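Local atomic coordinates of flavin-nucleotide-binding protein (Mycobacterium smegmatis, PDB entry 4YBN), a protein that binds FAD and heme in a dimer with a split beta-barrel fold and probably works as an oxidoreductase related to pyridoxamine 5'-phosphate oxidase. Residues Arg101-Thr106 against Leu165-Pro170; Val46-Gly51 against Pro68-Leu73; Asp87-Ala92 against Val186-Gln191; Val37-Asp42 against Glu75-Ala80. One frame throughout, in Å; residues are numbered along the deposited sequence.

Contact 1 of 4, residues Arg101-Thr106 against Leu165-Pro170. With FAD (flavin-adenine dinucleotide), chain K.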
# COMPACT_ATOMS: atom_id res chain seq x y z
N ARG A 101 1.68 1.86 13.19
CA ARG A 101 3.03 2.14 12.89
C ARG A 101 3.12 2.03 11.36
O ARG A 101 2.59 1.14 10.73
CB ARG A 101 3.96 1.16 13.57
CG ARG A 101 4.29 1.51 14.98
CD ARG A 101 5.32 0.53 15.50
NE ARG A 101 5.74 0.85 16.88
CZ ARG A 101 6.53 0.08 17.63
NH1 ARG A 101 6.98 -1.09 17.15
NH2 ARG A 101 6.86 0.45 18.89
N TYR A 102 3.85 2.95 10.77
CA TYR A 102 4.05 2.95 9.31
C TYR A 102 5.19 3.85 8.88
O TYR A 102 5.70 4.63 9.69
CB TYR A 102 2.80 3.46 8.67
CG TYR A 102 2.52 4.92 9.03
CD1 TYR A 102 3.23 5.96 8.40
CD2 TYR A 102 1.55 5.26 9.99
CE1 TYR A 102 2.96 7.29 8.70
CE2 TYR A 102 1.27 6.60 10.28
CZ TYR A 102 1.99 7.60 9.63
OH TYR A 102 1.73 8.92 9.91
N ARG A 103 5.57 3.73 7.60
CA ARG A 103 6.53 4.64 6.96
C ARG A 103 5.90 4.96 5.61
O ARG A 103 5.39 4.05 4.95
CB ARG A 103 7.84 3.92 6.71
CG ARG A 103 8.70 3.52 7.88
CD ARG A 103 9.76 2.55 7.41
NE ARG A 103 9.18 1.22 7.40
CZ ARG A 103 9.68 0.14 6.82
NH1 ARG A 103 10.84 0.21 6.16
NH2 ARG A 103 8.99 -1.02 6.90
N SER A 104 5.84 6.21 5.21
CA SER A 104 5.19 6.55 3.99
C SER A 104 5.97 7.65 3.27
O SER A 104 6.47 8.57 3.93
CB SER A 104 3.75 7.08 4.25
OG SER A 104 3.14 7.21 2.94
N ALA A 105 6.09 7.57 1.96
CA ALA A 105 6.75 8.65 1.21
C ALA A 105 5.81 9.08 0.15
O ALA A 105 5.06 8.26 -0.41
CB ALA A 105 8.04 8.14 0.62
N THR A 106 5.83 10.37 -0.16
CA THR A 106 5.07 10.92 -1.24
C THR A 106 6.04 11.75 -2.13
O THR A 106 6.83 12.51 -1.58
CB THR A 106 3.97 11.85 -0.76
OG1 THR A 106 3.27 11.23 0.34
CG2 THR A 106 2.99 12.01 -1.90
N LEU A 165 7.20 9.08 9.25
CA LEU A 165 7.59 7.87 9.98
C LEU A 165 6.84 7.82 11.32
O LEU A 165 6.97 8.75 12.12
CB LEU A 165 9.11 7.85 10.27
CG LEU A 165 10.09 8.22 9.13
CD1 LEU A 165 11.54 8.32 9.63
CD2 LEU A 165 10.02 7.16 8.03
N SER A 166 6.11 6.74 11.58
CA SER A 166 5.49 6.49 12.89
C SER A 166 5.89 5.14 13.40
O SER A 166 5.46 4.14 12.87
CB SER A 166 3.99 6.51 12.78
OG SER A 166 3.42 6.77 14.05
N GLU A 167 6.80 5.09 14.37
CA GLU A 167 7.23 3.81 14.92
C GLU A 167 7.24 3.84 16.43
O GLU A 167 8.04 3.13 17.06
CB GLU A 167 8.63 3.42 14.40
CG GLU A 167 8.79 3.34 12.88
CD GLU A 167 7.97 2.23 12.24
OE1 GLU A 167 7.55 1.28 12.95
OE2 GLU A 167 7.73 2.29 11.04
N GLY A 168 6.35 4.62 17.02
CA GLY A 168 6.36 4.87 18.47
C GLY A 168 5.46 3.93 19.21
O GLY A 168 5.09 2.84 18.68
N TRP A 169 5.12 4.34 20.44
CA TRP A 169 4.24 3.59 21.34
C TRP A 169 2.94 4.35 21.60
O TRP A 169 2.87 5.51 21.29
CB TRP A 169 4.93 3.40 22.68
CG TRP A 169 6.09 2.58 22.58
CD1 TRP A 169 7.38 3.00 22.52
CD2 TRP A 169 6.11 1.16 22.46
NE1 TRP A 169 8.21 1.91 22.39
CE2 TRP A 169 7.45 0.77 22.35
CE3 TRP A 169 5.11 0.17 22.46
CZ2 TRP A 169 7.83 -0.56 22.23
CZ3 TRP A 169 5.49 -1.14 22.34
CH2 TRP A 169 6.84 -1.49 22.25
N PRO A 170 1.90 3.70 22.19
CA PRO A 170 0.70 4.45 22.51
C PRO A 170 1.01 5.68 23.44
O PRO A 170 1.88 5.60 24.33
CB PRO A 170 -0.15 3.44 23.28
CG PRO A 170 0.36 2.12 22.92
CD PRO A 170 1.80 2.29 22.60
PA FAD K . -1.52 17.93 4.57
O1A FAD K . -1.12 19.16 5.35
O2A FAD K . -2.90 17.91 4.00
O5B FAD K . -0.34 17.64 3.45
C5B FAD K . 0.82 18.49 3.30
C4B FAD K . 2.04 17.69 2.83
O4B FAD K . 2.48 16.80 3.87
C3B FAD K . 1.81 16.70 1.68
O3B FAD K . 1.67 17.28 0.37
C2B FAD K . 2.94 15.67 1.86
O2B FAD K . 4.12 16.06 1.17
C1B FAD K . 3.22 15.68 3.37
N9A FAD K . 2.72 14.43 3.95
C8A FAD K . 1.57 14.39 4.67
N7A FAD K . 1.31 13.10 5.05
C5A FAD K . 2.29 12.32 4.56
C6A FAD K . 2.56 10.86 4.62
N6A FAD K . 1.68 10.10 5.32
N1A FAD K . 3.69 10.39 4.01
C2A FAD K . 4.53 11.21 3.32
N3A FAD K . 4.32 12.55 3.25
C4A FAD K . 3.24 13.18 3.84
N1 FAD K . -3.96 9.97 9.07
C2 FAD K . -5.19 10.12 9.65
O2 FAD K . -5.52 11.32 9.78
N3 FAD K . -5.96 9.06 10.02
C4 FAD K . -5.58 7.75 9.78
O4 FAD K . -6.22 6.69 10.02
C4X FAD K . -4.24 7.52 9.19
N5 FAD K . -3.79 6.27 8.92
C5X FAD K . -2.58 6.11 8.32
C6 FAD K . -2.11 4.87 8.07
C7 FAD K . -0.86 4.71 7.50
C7M FAD K . -0.34 3.35 7.19
C8 FAD K . -0.02 5.86 7.11
C8M FAD K . 1.31 5.68 6.43
C9 FAD K . -0.49 7.12 7.38
C9A FAD K . -1.74 7.28 7.96
N10 FAD K . -2.22 8.56 8.20
C10 FAD K . -3.46 8.72 8.83
C1' FAD K . -1.40 9.76 7.89
C2' FAD K . -1.87 10.58 6.72
O2' FAD K . -1.16 10.14 5.56
C3' FAD K . -1.47 12.03 7.00
O3' FAD K . -0.07 12.07 7.44
C4' FAD K . -2.45 12.65 8.04
O4' FAD K . -3.82 12.60 7.56
C5' FAD K . -2.06 14.09 8.32
O5' FAD K . -1.87 14.74 7.07
P FAD K . -1.65 16.33 6.98
O1P FAD K . -0.45 16.57 7.86
O2P FAD K . -2.93 17.03 7.23
O3P FAD K . -1.25 16.58 5.45
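Y102 and S166 face each other as an antiparallel hydrogen-bonded pair in the split beta-barrel, where strand 99-108 runs beside the end of strand 161-166 along the wall that holds flavin and heme. S166 N gives a nearly straight backbone bond to Y102 O (2.9 Å, 172°), and Y102 N returns one to S166 O. On the ligand side of this ladder the Y102 ring is sandwiched. S166 CB sits over one face, 3.9 Å from the centre of the Y102 ring, as a CH-pi contact. The opposite face receives the dimethylbenzene end of the isoalloxazine, with C8 of FAD near the ring centre. Y102 touches both cofactors, its hydroxyl being hydrogen-bonded to a heme propionate, while S166 bears on the heme site through K17, bonded to S166 OG. S104 CB meets the adenine at N1A of FAD, 3.3 Å away.

Beyond the ladder a side chain holds the loop that follows strand 161-166. R101, extended from CG to NE (chi2 -175°), reaches across the E167 side chain, roughly at right angles, to the G168 carbonyl and takes its one oxygen side-on with two nitrogens, NE 2.8 Å and NH2 3.0 Å from G168 O. NH2 also lies over the face of W169, where a cation-pi contact places R101 CZ 4.7 Å from the centroid of the W169 six-membered ring. On the other sheet face, R103 CG touches L165 CD2 at 3.9 Å, while the R103 guanidinium salt-bridges D87. An aromatic residue held between strand and flavin thus marks the cofactor wall of this split-barrel site.

Contact 2 of 4, residues Val46-Gly51 against Pro68-Leu73. With FAD (flavin-adenine dinucleotide), chain H.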
# COMPACT_ATOMS: atom_id res chain seq x y z
N VAL A 46 -7.36 10.30 -10.35
CA VAL A 46 -7.31 8.88 -10.62
C VAL A 46 -6.10 8.31 -9.86
O VAL A 46 -5.09 9.02 -9.60
CB VAL A 46 -7.30 8.46 -12.09
CG1 VAL A 46 -8.35 9.19 -12.92
CG2 VAL A 46 -5.96 8.65 -12.69
N ALA A 47 -6.23 7.08 -9.44
CA ALA A 47 -5.13 6.44 -8.68
C ALA A 47 -5.02 4.98 -9.08
O ALA A 47 -6.06 4.34 -9.33
CB ALA A 47 -5.38 6.56 -7.22
N PHE A 48 -3.77 4.50 -9.26
CA PHE A 48 -3.60 3.11 -9.65
C PHE A 48 -2.33 2.61 -9.02
O PHE A 48 -1.42 3.34 -8.79
CB PHE A 48 -3.62 2.92 -11.15
CG PHE A 48 -2.50 3.60 -11.88
CD1 PHE A 48 -1.34 2.93 -12.14
CD2 PHE A 48 -2.62 4.87 -12.34
CE1 PHE A 48 -0.28 3.52 -12.86
CE2 PHE A 48 -1.56 5.49 -13.03
CZ PHE A 48 -0.39 4.81 -13.27
N PRO A 49 -2.31 1.36 -8.66
CA PRO A 49 -1.14 0.78 -8.13
C PRO A 49 -0.20 0.32 -9.21
O PRO A 49 -0.62 -0.03 -10.36
CB PRO A 49 -1.71 -0.48 -7.42
CG PRO A 49 -2.89 -0.82 -8.17
CD PRO A 49 -3.45 0.44 -8.69
N ILE A 50 1.08 0.26 -8.93
CA ILE A 50 2.03 -0.22 -9.94
C ILE A 50 3.34 -0.60 -9.29
O ILE A 50 3.76 0.00 -8.30
CB ILE A 50 2.25 0.88 -11.02
CG1 ILE A 50 3.00 0.30 -12.21
CG2 ILE A 50 3.02 2.02 -10.42
CD1 ILE A 50 2.82 0.89 -13.59
N GLY A 51 4.03 -1.63 -9.79
CA GLY A 51 5.40 -1.86 -9.26
C GLY A 51 6.42 -0.80 -9.63
O GLY A 51 6.38 -0.21 -10.69
N PRO A 68 -3.81 3.17 -20.94
CA PRO A 68 -4.14 4.61 -21.00
C PRO A 68 -3.57 5.38 -19.89
O PRO A 68 -3.21 6.53 -20.10
CB PRO A 68 -5.67 4.64 -20.92
CG PRO A 68 -6.09 3.32 -21.46
CD PRO A 68 -5.03 2.34 -21.02
N TRP A 69 -3.43 4.75 -18.73
CA TRP A 69 -2.84 5.37 -17.58
C TRP A 69 -1.40 5.70 -17.78
O TRP A 69 -0.95 6.84 -17.56
CB TRP A 69 -2.90 4.37 -16.46
CG TRP A 69 -4.09 4.37 -15.82
CD1 TRP A 69 -5.03 5.37 -15.82
CD2 TRP A 69 -4.55 3.37 -14.93
NE1 TRP A 69 -6.06 5.03 -14.98
CE2 TRP A 69 -5.79 3.80 -14.42
CE3 TRP A 69 -4.02 2.14 -14.51
CZ2 TRP A 69 -6.53 3.06 -13.53
CZ3 TRP A 69 -4.78 1.38 -13.61
CH2 TRP A 69 -6.02 1.86 -13.13
N LEU A 70 -0.67 4.72 -18.22
CA LEU A 70 0.77 4.96 -18.50
C LEU A 70 0.96 5.97 -19.63
O LEU A 70 1.86 6.81 -19.54
CB LEU A 70 1.52 3.65 -18.76
CG LEU A 70 1.52 2.74 -17.53
CD1 LEU A 70 2.19 1.47 -17.98
CD2 LEU A 70 2.29 3.32 -16.36
N ARG A 71 0.13 5.89 -20.67
CA ARG A 71 0.17 6.89 -21.75
C ARG A 71 -0.05 8.31 -21.24
O ARG A 71 0.58 9.23 -21.71
CB ARG A 71 -0.87 6.62 -22.85
CG ARG A 71 -0.45 5.60 -23.88
CD ARG A 71 -1.55 5.48 -24.92
NE ARG A 71 -1.31 4.32 -25.77
CZ ARG A 71 -2.02 4.02 -26.85
NH1 ARG A 71 -3.03 4.80 -27.22
NH2 ARG A 71 -1.70 2.94 -27.57
N ALA A 72 -0.92 8.47 -20.30
CA ALA A 72 -1.22 9.77 -19.72
C ALA A 72 -0.01 10.32 -19.04
O ALA A 72 0.38 11.46 -19.24
CB ALA A 72 -2.41 9.68 -18.78
N LEU A 73 0.72 9.47 -18.33
CA LEU A 73 1.92 9.89 -17.70
C LEU A 73 3.03 10.16 -18.70
O LEU A 73 3.80 11.09 -18.54
CB LEU A 73 2.42 8.80 -16.75
CG LEU A 73 1.52 8.54 -15.51
CD1 LEU A 73 2.09 7.30 -14.82
CD2 LEU A 73 1.60 9.72 -14.58
PA FAD H . -7.32 2.23 -17.39
O1A FAD H . -8.00 1.81 -18.67
O2A FAD H . -6.38 3.42 -17.42
O5B FAD H . -8.44 2.57 -16.26
C5B FAD H . -9.84 2.36 -16.42
C4B FAD H . -10.48 2.00 -15.08
O4B FAD H . -10.32 0.59 -14.79
C3B FAD H . -9.87 2.69 -13.86
O3B FAD H . -10.24 4.05 -13.59
C2B FAD H . -10.29 1.79 -12.73
O2B FAD H . -11.58 2.24 -12.33
C1B FAD H . -10.26 0.39 -13.37
N9A FAD H . -8.96 -0.23 -12.94
C8A FAD H . -7.87 -0.36 -13.72
N7A FAD H . -6.84 -0.93 -13.03
C5A FAD H . -7.28 -1.17 -11.77
C6A FAD H . -6.69 -1.76 -10.55
N6A FAD H . -5.40 -2.20 -10.60
N1A FAD H . -7.52 -1.84 -9.46
C2A FAD H . -8.81 -1.43 -9.45
N3A FAD H . -9.37 -0.89 -10.52
C4A FAD H . -8.69 -0.72 -11.71
N1 FAD H . 0.75 -2.46 -14.39
C2 FAD H . 1.84 -2.31 -15.20
O2 FAD H . 1.57 -1.93 -16.37
N3 FAD H . 3.12 -2.58 -14.80
C4 FAD H . 3.39 -2.97 -13.52
O4 FAD H . 4.53 -3.21 -13.06
C4X FAD H . 2.26 -3.14 -12.58
N5 FAD H . 2.47 -3.55 -11.31
C5X FAD H . 1.42 -3.71 -10.45
C6 FAD H . 1.65 -4.10 -9.14
C7 FAD H . 0.60 -4.26 -8.24
C7M FAD H . 0.89 -4.70 -6.83
C8 FAD H . -0.78 -4.00 -8.70
C8M FAD H . -1.96 -4.11 -7.78
C9 FAD H . -1.01 -3.59 -9.99
C9A FAD H . 0.03 -3.43 -10.90
N10 FAD H . -0.21 -2.99 -12.22
C10 FAD H . 0.89 -2.86 -13.10
C1' FAD H . -1.59 -2.77 -12.70
C2' FAD H . -2.11 -1.36 -12.84
O2' FAD H . -2.94 -1.06 -11.71
C3' FAD H . -2.96 -1.29 -14.14
O3' FAD H . -3.98 -2.34 -14.14
C4' FAD H . -2.14 -1.24 -15.46
O4' FAD H . -1.21 -0.13 -15.48
C5' FAD H . -3.05 -1.08 -16.69
O5' FAD H . -4.07 -0.09 -16.44
P FAD H . -5.12 0.41 -17.56
O1P FAD H . -5.58 -0.80 -18.35
O2P FAD H . -4.44 1.59 -18.24
O3P FAD H . -6.46 0.96 -16.80
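The rings of F48 and W69 lie almost flat against each other, an offset stack with centroids 4.4 Å apart and planes at 10°. They join strand 44-55 of the split beta-barrel to helix 68-74, which lies across it at 107°. W69 is covered on both faces: F48 occupies one, and the pyrophosphate of FAD the other, with the cofactor's C2' at the indole edge. F48 has W69 on one face, including W69 CB at 4.1 Å from the centre of the F48 ring, a CH-pi contact. Its edge meets L73, whose CD1 is 3.8 Å from F48 CZ in the plane of the ring. F48 reaches this position because its CG stands between the backbone N and the carbonyl carbon (chi1 64°), and the two side chains enter the stack from opposite ends.

The first turn of the helix faces the cofactor's phosphates. W69 N points straight at O2P of FAD, but at 3.4 Å the hydrogen bond is weak; the helix dipole would probably add to the attraction for this anion. On the strand side the ribityl hydroxyl O2' of FAD donates to P49 O over 2.9 Å. The same FAD is also bonded to S67, and to S162 and K164 of the second subunit, so the pocket is completed across the dimer. L70 and L73 turn their other surfaces toward I61 and L152, joining the helix to neighbouring strands. Where strand, helix and flavin come together, I50 CG1 lies 3.5 Å from C4X of FAD, and I50 CD1 meets L70 CD2 at 3.7 Å.

Contact 3 of 4, residues Asp87-Ala92 against Val186-Gln191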
# COMPACT_ATOMS: atom_id res chain seq x y z
N ASP A 87 3.65 -1.19 9.32
CA ASP A 87 4.52 -1.87 10.24
C ASP A 87 3.89 -2.38 11.50
O ASP A 87 4.50 -3.12 12.21
CB ASP A 87 5.65 -0.92 10.66
CG ASP A 87 6.55 -0.57 9.49
OD1 ASP A 87 6.58 -1.39 8.55
OD2 ASP A 87 7.20 0.47 9.50
N GLY A 88 2.67 -1.98 11.80
CA GLY A 88 1.99 -2.51 12.97
C GLY A 88 0.85 -1.67 13.43
O GLY A 88 0.56 -0.59 12.88
N VAL A 89 0.15 -2.20 14.43
CA VAL A 89 -1.02 -1.62 15.01
C VAL A 89 -0.66 -1.19 16.44
O VAL A 89 -0.19 -2.02 17.27
CB VAL A 89 -2.20 -2.56 15.06
CG1 VAL A 89 -3.47 -1.85 15.53
CG2 VAL A 89 -2.45 -3.22 13.70
N VAL A 90 -0.96 0.07 16.69
CA VAL A 90 -0.76 0.76 17.98
C VAL A 90 -2.04 0.61 18.76
O VAL A 90 -3.01 1.24 18.48
CB VAL A 90 -0.41 2.21 17.81
CG1 VAL A 90 -0.06 2.90 19.15
CG2 VAL A 90 0.81 2.40 16.90
N VAL A 91 -2.00 -0.29 19.73
CA VAL A 91 -3.09 -0.59 20.65
C VAL A 91 -2.95 0.26 21.91
O VAL A 91 -2.14 -0.00 22.79
CB VAL A 91 -3.13 -2.09 20.96
CG1 VAL A 91 -4.36 -2.43 21.79
CG2 VAL A 91 -3.17 -2.89 19.66
N ALA A 92 -3.75 1.32 21.98
CA ALA A 92 -3.74 2.18 23.16
C ALA A 92 -4.88 1.80 24.10
O ALA A 92 -5.72 0.94 23.80
CB ALA A 92 -3.81 3.65 22.75
N VAL A 186 0.97 -4.53 18.04
CA VAL A 186 1.01 -5.77 17.31
C VAL A 186 1.71 -5.49 15.98
O VAL A 186 1.14 -4.78 15.13
CB VAL A 186 -0.36 -6.29 17.03
CG1 VAL A 186 -0.26 -7.71 16.48
CG2 VAL A 186 -1.19 -6.27 18.32
N PRO A 187 2.95 -5.98 15.82
CA PRO A 187 3.69 -5.73 14.58
C PRO A 187 3.08 -6.41 13.38
O PRO A 187 2.36 -7.42 13.53
CB PRO A 187 5.03 -6.40 14.84
CG PRO A 187 5.13 -6.47 16.32
CD PRO A 187 3.75 -6.82 16.73
N LEU A 188 3.40 -5.84 12.23
CA LEU A 188 3.03 -6.39 10.92
C LEU A 188 4.29 -6.50 10.08
O LEU A 188 5.11 -5.59 10.04
CB LEU A 188 2.00 -5.51 10.23
CG LEU A 188 0.60 -5.61 10.83
CD1 LEU A 188 -0.29 -4.41 10.55
CD2 LEU A 188 -0.12 -6.88 10.39
N THR A 189 4.46 -7.67 9.46
CA THR A 189 5.56 -7.89 8.54
C THR A 189 5.03 -8.58 7.29
O THR A 189 4.04 -9.29 7.33
CB THR A 189 6.66 -8.76 9.14
OG1 THR A 189 6.12 -10.03 9.47
CG2 THR A 189 7.20 -8.16 10.43
N THR A 190 5.74 -8.35 6.20
CA THR A 190 5.39 -8.94 4.94
C THR A 190 6.55 -9.80 4.59
O THR A 190 7.69 -9.36 4.63
CB THR A 190 5.06 -7.84 3.92
OG1 THR A 190 3.82 -7.24 4.33
CG2 THR A 190 4.86 -8.44 2.54
N GLN A 191 6.25 -11.07 4.31
CA GLN A 191 7.25 -12.08 4.09
C GLN A 191 7.01 -12.92 2.84
O GLN A 191 5.87 -13.19 2.50
CB GLN A 191 7.29 -13.00 5.30
CG GLN A 191 8.57 -12.80 6.08
CD GLN A 191 8.39 -13.29 7.49
OE1 GLN A 191 7.79 -12.59 8.32
NE2 GLN A 191 8.89 -14.50 7.77
O HOH W 1 7.18 -4.45 8.71
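V186 opens the pairing with two backbone bonds to V89: its N reaches V89 O at 2.9 Å, and its carbonyl accepts from V89 N over the same length. Its side chain lies on the sheet face shared with V89, yet its contact is with the next residue on that side of the partner strand, V186 CG2 meeting V91 CG2 at 4.1 Å.

P187 follows, facing G88 in a non-hydrogen-bonded pair whose CA atoms are 4.0 Å apart. There is no room for a CB on G88: it would run into V186 O, and at a phi of 161° it would also be jammed against the carbonyl oxygen of D87, so that these backbone angles by themselves call for glycine. D87 and G88 together form a classic beta bulge, both facing R101 of the neighbouring strand 99-108. Probably as a consequence of the extra residue, L188 N approaches D87 O (2.9 Å, 166°) from above the carbonyl plane, 59° out of it. L188 CD1 packs over the bulge, 3.8 Å from G88 CA, and also touches V89 CG2.

A water stands between the strands at this end, 2.7 Å from L188 O and within bonding range of D87 OD1, an oxygen that also takes part in a salt bridge with R103. From L188 to Q191 the outer edge of strand 184-192 pairs with a strand of the second subunit in an antiparallel ladder, carrying the sheet across the dimer interface; there T190 OG1 is hydrogen-bonded to T190 OG1 of that subunit.

Contact 4 of 4, residues Val37-Asp42 against Glu75-Ala80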
# COMPACT_ATOMS: atom_id res chain seq x y z
N VAL A 37 0.04 5.56 -7.73
CA VAL A 37 0.26 6.75 -8.53
C VAL A 37 -1.06 7.47 -8.76
O VAL A 37 -2.04 6.88 -9.08
CB VAL A 37 0.84 6.40 -9.88
CG1 VAL A 37 0.91 7.63 -10.78
CG2 VAL A 37 2.20 5.77 -9.73
N ALA A 38 -1.06 8.75 -8.47
CA ALA A 38 -2.22 9.61 -8.62
C ALA A 38 -1.95 10.65 -9.69
O ALA A 38 -0.84 11.22 -9.76
CB ALA A 38 -2.47 10.30 -7.31
N LEU A 39 -2.95 10.91 -10.55
CA LEU A 39 -2.89 11.90 -11.54
C LEU A 39 -4.33 12.44 -11.75
O LEU A 39 -5.29 12.00 -11.12
CB LEU A 39 -2.34 11.35 -12.83
CG LEU A 39 -3.11 10.28 -13.58
CD1 LEU A 39 -2.82 10.35 -15.06
CD2 LEU A 39 -2.73 8.90 -13.03
N VAL A 40 -4.44 13.42 -12.63
CA VAL A 40 -5.71 14.10 -12.88
C VAL A 40 -6.08 13.84 -14.34
O VAL A 40 -5.22 13.93 -15.26
CB VAL A 40 -5.54 15.57 -12.64
CG1 VAL A 40 -6.86 16.31 -12.77
CG2 VAL A 40 -4.97 15.84 -11.25
N ARG A 41 -7.31 13.41 -14.56
CA ARG A 41 -7.92 13.34 -15.91
C ARG A 41 -9.22 14.09 -15.90
O ARG A 41 -10.10 13.83 -15.04
CB ARG A 41 -8.24 11.91 -16.27
CG ARG A 41 -7.04 11.02 -16.25
CD ARG A 41 -6.17 11.20 -17.50
NE ARG A 41 -5.17 12.27 -17.46
CZ ARG A 41 -4.52 12.75 -18.52
NH1 ARG A 41 -4.80 12.33 -19.74
NH2 ARG A 41 -3.60 13.69 -18.37
N ASP A 42 -9.32 15.08 -16.80
CA ASP A 42 -10.54 15.88 -16.94
C ASP A 42 -11.02 16.42 -15.62
O ASP A 42 -12.19 16.31 -15.27
CB ASP A 42 -11.60 15.08 -17.67
CG ASP A 42 -11.09 14.58 -19.04
OD1 ASP A 42 -10.27 15.31 -19.66
OD2 ASP A 42 -11.45 13.47 -19.47
N GLU A 75 2.65 11.30 -21.60
CA GLU A 75 2.26 12.57 -22.25
C GLU A 75 2.41 13.76 -21.31
O GLU A 75 2.13 14.90 -21.70
CB GLU A 75 0.84 12.46 -22.76
CG GLU A 75 0.79 11.51 -23.97
CD GLU A 75 -0.64 11.11 -24.43
OE1 GLU A 75 -1.67 11.63 -23.96
OE2 GLU A 75 -0.75 10.20 -25.27
N GLY A 76 2.87 13.54 -20.08
CA GLY A 76 3.22 14.64 -19.24
C GLY A 76 2.30 14.91 -18.06
O GLY A 76 2.49 15.89 -17.36
N ALA A 77 1.34 14.04 -17.74
CA ALA A 77 0.44 14.29 -16.57
C ALA A 77 1.24 14.43 -15.28
O ALA A 77 1.97 13.52 -14.86
CB ALA A 77 -0.59 13.16 -16.45
N PRO A 78 1.10 15.55 -14.61
CA PRO A 78 1.76 15.69 -13.33
C PRO A 78 1.25 14.58 -12.39
O PRO A 78 0.11 14.23 -12.48
CB PRO A 78 1.28 17.04 -12.86
CG PRO A 78 1.03 17.80 -14.10
CD PRO A 78 0.42 16.80 -15.02
N ALA A 79 2.09 14.07 -11.51
CA ALA A 79 1.74 12.85 -10.76
C ALA A 79 2.11 13.04 -9.35
O ALA A 79 3.01 13.84 -9.01
CB ALA A 79 2.53 11.70 -11.31
N ALA A 80 1.51 12.26 -8.48
CA ALA A 80 1.99 12.18 -7.13
C ALA A 80 2.13 10.68 -6.85
O ALA A 80 1.24 9.91 -7.20
CB ALA A 80 1.04 12.91 -6.18
O HOH W 2 -2.16 15.12 -13.56
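L39 and R41 reach A77 through quite different torsions. In L39 a chi1 of 64° tucks CG in over the main chain, flanked by N and C, which brings CD1 to 3.8 Å from A77 CB. R41 instead doubles back, bent at chi2 (-78°) and chi3 (86°). The fold is secured within its own strand, where R41 NE donates to V40 O over 2.8 Å. With the guanidinium held there, R41 NH2 comes 3.6 Å from A77 CB, so the one methyl lies against both a leucine branch and an arginine end.

This is the antiparallel joint between strands 34-41 and 78-91 of the split beta-barrel, just after helix 68-74 stops in a Schellman motif at G76. A38 and A80 form the hydrogen-bonded pair: A38 N to A80 O and A80 N to A38 O each span 2.9 Å. A38 O also receives a CA-H...O contact from A79 CA. Toward P78 the two strands draw apart, and direct bonding gives way to a water that accepts from V40 N at 3.0 Å and donates to P78 O at 2.7 Å, prolonging the ladder by one rung.

L39 faces inward, packing also on F48 and A72, whereas A38 and A80 turn to the dimer interface, touching A38 and V46 of the second subunit. The small alanines on that face are consistent with a close approach of the other chain. Cohesion here therefore rests on two backbone bonds, one water-mediated link, CA-H...O contacts and methyl contacts, with no salt bridge between the two strands.

In the fold
The long strand 78-91 connects the two ends of the set: contacts 3 and 4 both use it, although their centres lie 32 Å apart. Near one end, contacts 1 and 3 have centres 11 Å apart and share a strand-to-strand junction, R101 N to G88 O at 2.7 Å. Near the other, contacts 2 and 4 are about 8 Å apart between centres and join through V46 N and L39 O, 2.8 Å apart. Contacts 1 and 2 stand 26 Å apart, centre to centre, and line different FAD molecules. Each FAD nevertheless bonds both subunits: that of contact 1 reaches P49 of the second subunit, so the dimer combines both kinds of wall in each pocket.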